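Local coordinates for response regulator receiver protein (Desulfuromonas acetoxidans, PDB 2ZAY), which probably acts in two-component signalling, its receiver domain taking a phosphoryl group from a partner histidine kinase to control an output not yet established, at residues L21-F33 against V113-L126. Residues are numbered along the deposited sequence; the frame is centred on the assembly and turned at random.
Sequences LAASISALSQEGF and VNAIRLSARIKRVL
L28 pushes both methyls into helix 115-126: CD1 lies 3.8 Å from L118 CD2 and also meets I122 CD1, tip to tip, while CD2 rests on the CA and CB of S119. Farther along, past the end of helix 22-31, the F33 ring slides past I122, with CZ 3.7 Å from I122 CG2, and its CE1 touches L126 CD1; K123 CG comes up to the ring edge, in its plane. At the other end L21 CD2 is pressed to 3.5 Å from V113 CG2, tighter than usual for two methyls. Helices 22-31 and 115-126 are the first and last of the CheY-like receiver fold, crossing at -49° on one side of the parallel sheet, where F33 also reaches W9 and I11 and I122 reaches I57. Toward solvent the contact passes to partly exposed residues. Here A27 CB meets A115 CB at 3.6 Å, and E31, its CG anti to the backbone N (chi1 -155°), brings OE1 2.6 Å from K123 NZ in a salt bridge, on the anti side, 23° out of the carboxylate plane; S119 OG adds a weak bond to the same oxygen. With an alanine here, the K123 ammonium would probably lose this counter-charge and S119 OG its weak acceptor.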
loop_
_atom_site.group_PDB
_atom_site.type_symbol
_atom_site.label_atom_id
_atom_site.label_comp_id
_atom_site.label_asym_id
_atom_site.label_seq_id
_atom_site.Cartn_x
_atom_site.Cartn_y
_atom_site.Cartn_z
ATOM N N LEU A 21 -11.755 -5.785 -1.128
ATOM C CA LEU A 21 -11.229 -5.169 0.088
ATOM C C LEU A 21 -12.221 -4.210 0.736
ATOM O O LEU A 21 -11.957 -3.669 1.810
ATOM C CB LEU A 21 -9.926 -4.425 -0.218
ATOM C CG LEU A 21 -8.742 -5.313 -0.613
ATOM C CD1 LEU A 21 -7.568 -4.459 -1.064
ATOM C CD2 LEU A 21 -8.350 -6.185 0.572
ATOM N N ALA A 22 -13.363 -4.016 0.083
ATOM C CA ALA A 22 -14.404 -3.117 0.577
ATOM C C ALA A 22 -14.627 -3.246 2.083
ATOM O O ALA A 22 -14.725 -2.244 2.796
ATOM C CB ALA A 22 -15.711 -3.382 -0.168
ATOM N N ALA A 23 -14.704 -4.483 2.561
ATOM C CA ALA A 23 -14.921 -4.754 3.977
ATOM C C ALA A 23 -13.819 -4.155 4.840
ATOM O O ALA A 23 -14.092 -3.437 5.800
ATOM C CB ALA A 23 -15.001 -6.259 4.209
ATOM N N SER A 24 -12.572 -4.456 4.491
ATOM C CA SER A 24 -11.415 -3.956 5.229
ATOM C C SER A 24 -11.294 -2.441 5.149
ATOM O O SER A 24 -10.996 -1.779 6.141
ATOM C CB SER A 24 -10.135 -4.597 4.687
ATOM O OG SER A 24 -10.187 -6.006 4.823
ATOM N N ILE A 25 -11.521 -1.898 3.961
ATOM C CA ILE A 25 -11.439 -0.459 3.748
ATOM C C ILE A 25 -12.440 0.297 4.624
ATOM O O ILE A 25 -12.111 1.329 5.206
ATOM C CB ILE A 25 -11.686 -0.119 2.262
ATOM C CG1 ILE A 25 -10.551 -0.703 1.413
ATOM C CG2 ILE A 25 -11.796 1.391 2.071
ATOM C CD1 ILE A 25 -10.755 -0.564 -0.079
ATOM N N SER A 26 -13.659 -0.224 4.722
ATOM C CA SER A 26 -14.688 0.417 5.535
ATOM C C SER A 26 -14.269 0.476 6.997
ATOM O O SER A 26 -14.498 1.476 7.673
ATOM C CB SER A 26 -16.015 -0.340 5.410
ATOM O OG SER A 26 -16.512 -0.278 4.081
ATOM N N ALA A 27 -13.646 -0.595 7.479
ATOM C CA ALA A 27 -13.203 -0.667 8.868
ATOM C C ALA A 27 -12.112 0.352 9.185
ATOM O O ALA A 27 -12.027 0.849 10.307
ATOM C CB ALA A 27 -12.706 -2.082 9.186
ATOM N N LEU A 28 -11.275 0.655 8.195
ATOM C CA LEU A 28 -10.189 1.616 8.376
ATOM C C LEU A 28 -10.706 3.045 8.450
ATOM O O LEU A 28 -10.170 3.873 9.186
ATOM C CB LEU A 28 -9.181 1.501 7.230
ATOM C CG LEU A 28 -8.305 0.246 7.217
ATOM C CD1 LEU A 28 -7.401 0.268 5.990
ATOM C CD2 LEU A 28 -7.465 0.188 8.492
ATOM N N SER A 29 -11.747 3.336 7.673
ATOM C CA SER A 29 -12.329 4.671 7.666
ATOM C C SER A 29 -12.762 4.949 9.088
ATOM O O SER A 29 -12.484 6.007 9.648
ATOM C CB SER A 29 -13.546 4.723 6.736
ATOM O OG SER A 29 -13.227 4.220 5.449
ATOM N N GLN A 30 -13.436 3.966 9.668
ATOM C CA GLN A 30 -13.923 4.052 11.033
ATOM C C GLN A 30 -12.767 4.306 11.993
ATOM O O GLN A 30 -12.929 4.960 13.020
ATOM C CB GLN A 30 -14.628 2.742 11.392
ATOM C CG GLN A 30 -15.117 2.652 12.820
ATOM C CD GLN A 30 -15.933 1.397 13.055
ATOM O OE1 GLN A 30 -16.897 1.129 12.335
ATOM N NE2 GLN A 30 -15.556 0.622 14.064
ATOM N N GLU A 31 -11.601 3.778 11.636
ATOM C CA GLU A 31 -10.390 3.914 12.433
ATOM C C GLU A 31 -9.850 5.341 12.353
ATOM O O GLU A 31 -9.004 5.737 13.151
ATOM C CB GLU A 31 -9.329 2.940 11.917
ATOM C CG GLU A 31 -8.289 2.528 12.937
ATOM C CD GLU A 31 -8.790 1.445 13.874
ATOM O OE1 GLU A 31 -7.995 0.960 14.705
ATOM O OE2 GLU A 31 -9.979 1.073 13.778
ATOM N N GLY A 32 -10.333 6.106 11.379
ATOM C CA GLY A 32 -9.879 7.477 11.223
ATOM C C GLY A 32 -8.959 7.697 10.033
ATOM O O GLY A 32 -8.398 8.778 9.869
ATOM N N PHE A 33 -8.795 6.677 9.202
ATOM C CA PHE A 33 -7.937 6.797 8.031
ATOM C C PHE A 33 -8.729 7.339 6.845
ATOM O O PHE A 33 -9.881 6.966 6.635
ATOM C CB PHE A 33 -7.330 5.436 7.662
ATOM C CG PHE A 33 -6.414 4.874 8.715
ATOM C CD1 PHE A 33 -5.257 5.558 9.084
ATOM C CD2 PHE A 33 -6.712 3.671 9.344
ATOM C CE1 PHE A 33 -4.409 5.052 10.068
ATOM C CE2 PHE A 33 -5.873 3.152 10.331
ATOM C CZ PHE A 33 -4.716 3.845 10.695
ATOM N N VAL A 113 -6.924 -10.141 3.445
ATOM C CA VAL A 113 -6.701 -9.066 4.392
ATOM C C VAL A 113 -7.657 -9.095 5.575
ATOM O O VAL A 113 -8.859 -9.301 5.419
ATOM C CB VAL A 113 -6.840 -7.701 3.698
ATOM C CG1 VAL A 113 -6.595 -6.576 4.694
ATOM C CG2 VAL A 113 -5.867 -7.614 2.536
ATOM N N ASN A 114 -7.102 -8.898 6.763
ATOM C CA ASN A 114 -7.890 -8.849 7.979
ATOM C C ASN A 114 -7.799 -7.410 8.484
ATOM O O ASN A 114 -6.713 -6.913 8.784
ATOM C CB ASN A 114 -7.329 -9.811 9.022
ATOM C CG ASN A 114 -8.048 -9.700 10.349
ATOM O OD1 ASN A 114 -8.089 -8.625 10.955
ATOM N ND2 ASN A 114 -8.622 -10.807 10.810
ATOM N N ALA A 115 -8.945 -6.744 8.568
ATOM C CA ALA A 115 -9.003 -5.355 9.009
ATOM C C ALA A 115 -8.275 -5.054 10.324
ATOM O O ALA A 115 -7.642 -4.013 10.451
ATOM C CB ALA A 115 -10.460 -4.906 9.103
ATOM N N ILE A 116 -8.363 -5.951 11.302
ATOM C CA ILE A 116 -7.698 -5.727 12.588
ATOM C C ILE A 116 -6.179 -5.751 12.417
ATOM O O ILE A 116 -5.462 -4.918 12.979
ATOM C CB ILE A 116 -8.107 -6.798 13.630
ATOM C CG1 ILE A 116 -9.606 -6.682 13.934
ATOM C CG2 ILE A 116 -7.303 -6.623 14.912
ATOM C CD1 ILE A 116 -10.127 -7.744 14.896
ATOM N N ARG A 117 -5.704 -6.708 11.632
ATOM C CA ARG A 117 -4.281 -6.868 11.359
ATOM C C ARG A 117 -3.763 -5.698 10.526
ATOM O O ARG A 117 -2.723 -5.113 10.834
ATOM C CB ARG A 117 -4.056 -8.188 10.610
ATOM C CG ARG A 117 -2.605 -8.578 10.397
ATOM C CD ARG A 117 -2.503 -10.067 10.046
ATOM N NE ARG A 117 -3.202 -10.887 11.035
ATOM C CZ ARG A 117 -3.203 -12.217 11.047
ATOM N NH1 ARG A 117 -2.539 -12.894 10.121
ATOM N NH2 ARG A 117 -3.870 -12.871 11.986
ATOM N N LEU A 118 -4.501 -5.350 9.478
ATOM C CA LEU A 118 -4.098 -4.253 8.601
ATOM C C LEU A 118 -4.016 -2.926 9.351
ATOM O O LEU A 118 -3.060 -2.170 9.192
ATOM C CB LEU A 118 -5.078 -4.124 7.437
ATOM C CG LEU A 118 -4.745 -3.037 6.410
ATOM C CD1 LEU A 118 -3.344 -3.265 5.843
ATOM C CD2 LEU A 118 -5.780 -3.069 5.296
ATOM N N SER A 119 -5.023 -2.652 10.173
ATOM C CA SER A 119 -5.059 -1.421 10.950
ATOM C C SER A 119 -3.828 -1.286 11.841
ATOM O O SER A 119 -3.167 -0.247 11.844
ATOM C CB SER A 119 -6.317 -1.379 11.815
ATOM O OG SER A 119 -6.317 -0.227 12.642
ATOM N N ALA A 120 -3.529 -2.336 12.600
ATOM C CA ALA A 120 -2.375 -2.328 13.495
ATOM C C ALA A 120 -1.054 -2.170 12.729
ATOM O O ALA A 120 -0.143 -1.489 13.192
ATOM C CB ALA A 120 -2.348 -3.615 14.313
ATOM N N ARG A 121 -0.959 -2.808 11.564
ATOM C CA ARG A 121 0.252 -2.751 10.733
ATOM C C ARG A 121 0.493 -1.334 10.215
ATOM O O ARG A 121 1.626 -0.852 10.191
ATOM C CB ARG A 121 0.124 -3.731 9.559
ATOM C CG ARG A 121 0.258 -5.201 9.957
ATOM C CD ARG A 121 1.720 -5.584 10.084
ATOM N NE ARG A 121 1.928 -6.914 10.651
ATOM C CZ ARG A 121 3.131 -7.432 10.879
ATOM N NH1 ARG A 121 4.214 -6.727 10.579
ATOM N NH2 ARG A 121 3.256 -8.637 11.421
ATOM N N ILE A 122 -0.581 -0.675 9.801
ATOM C CA ILE A 122 -0.514 0.699 9.316
ATOM C C ILE A 122 -0.061 1.601 10.460
ATOM O O ILE A 122 0.889 2.374 10.319
ATOM C CB ILE A 122 -1.902 1.179 8.815
ATOM C CG1 ILE A 122 -2.282 0.409 7.547
ATOM C CG2 ILE A 122 -1.889 2.690 8.559
ATOM C CD1 ILE A 122 -3.657 0.757 6.993
ATOM N N LYS A 123 -0.729 1.482 11.605
ATOM C CA LYS A 123 -0.398 2.305 12.764
ATOM C C LYS A 123 1.032 2.126 13.246
ATOM O O LYS A 123 1.690 3.096 13.606
ATOM C CB LYS A 123 -1.358 2.010 13.922
ATOM C CG LYS A 123 -2.762 2.551 13.711
ATOM C CD LYS A 123 -3.702 2.071 14.812
ATOM C CE LYS A 123 -5.096 2.656 14.636
ATOM N NZ LYS A 123 -6.016 2.209 15.718
ATOM N N ARG A 124 1.522 0.890 13.248
ATOM C CA ARG A 124 2.881 0.662 13.714
ATOM C C ARG A 124 3.886 1.432 12.863
ATOM O O ARG A 124 4.809 2.050 13.389
ATOM C CB ARG A 124 3.231 -0.826 13.688
ATOM C CG ARG A 124 4.481 -1.132 14.497
ATOM C CD ARG A 124 4.236 -0.865 15.983
ATOM N NE ARG A 124 5.471 -0.784 16.759
ATOM C CZ ARG A 124 6.302 0.254 16.735
ATOM N NH1 ARG A 124 6.028 1.305 15.972
ATOM N NH2 ARG A 124 7.403 0.245 17.477
ATOM N N VAL A 125 3.694 1.389 11.550
ATOM C CA VAL A 125 4.576 2.074 10.618
ATOM C C VAL A 125 4.469 3.584 10.778
ATOM O O VAL A 125 5.476 4.291 10.750
ATOM C CB VAL A 125 4.236 1.698 9.159
ATOM C CG1 VAL A 125 4.974 2.616 8.192
ATOM C CG2 VAL A 125 4.631 0.259 8.901
ATOM N N LEU A 126 3.246 4.075 10.938
ATOM C CA LEU A 126 3.035 5.505 11.102
ATOM C C LEU A 126 3.682 5.983 12.403
ATOM O O LEU A 126 4.292 7.043 12.438
ATOM C CB LEU A 126 1.537 5.830 11.109
ATOM C CG LEU A 126 0.752 5.558 9.817
ATOM C CD1 LEU A 126 -0.717 5.970 10.011
ATOM C CD2 LEU A 126 1.372 6.338 8.655
#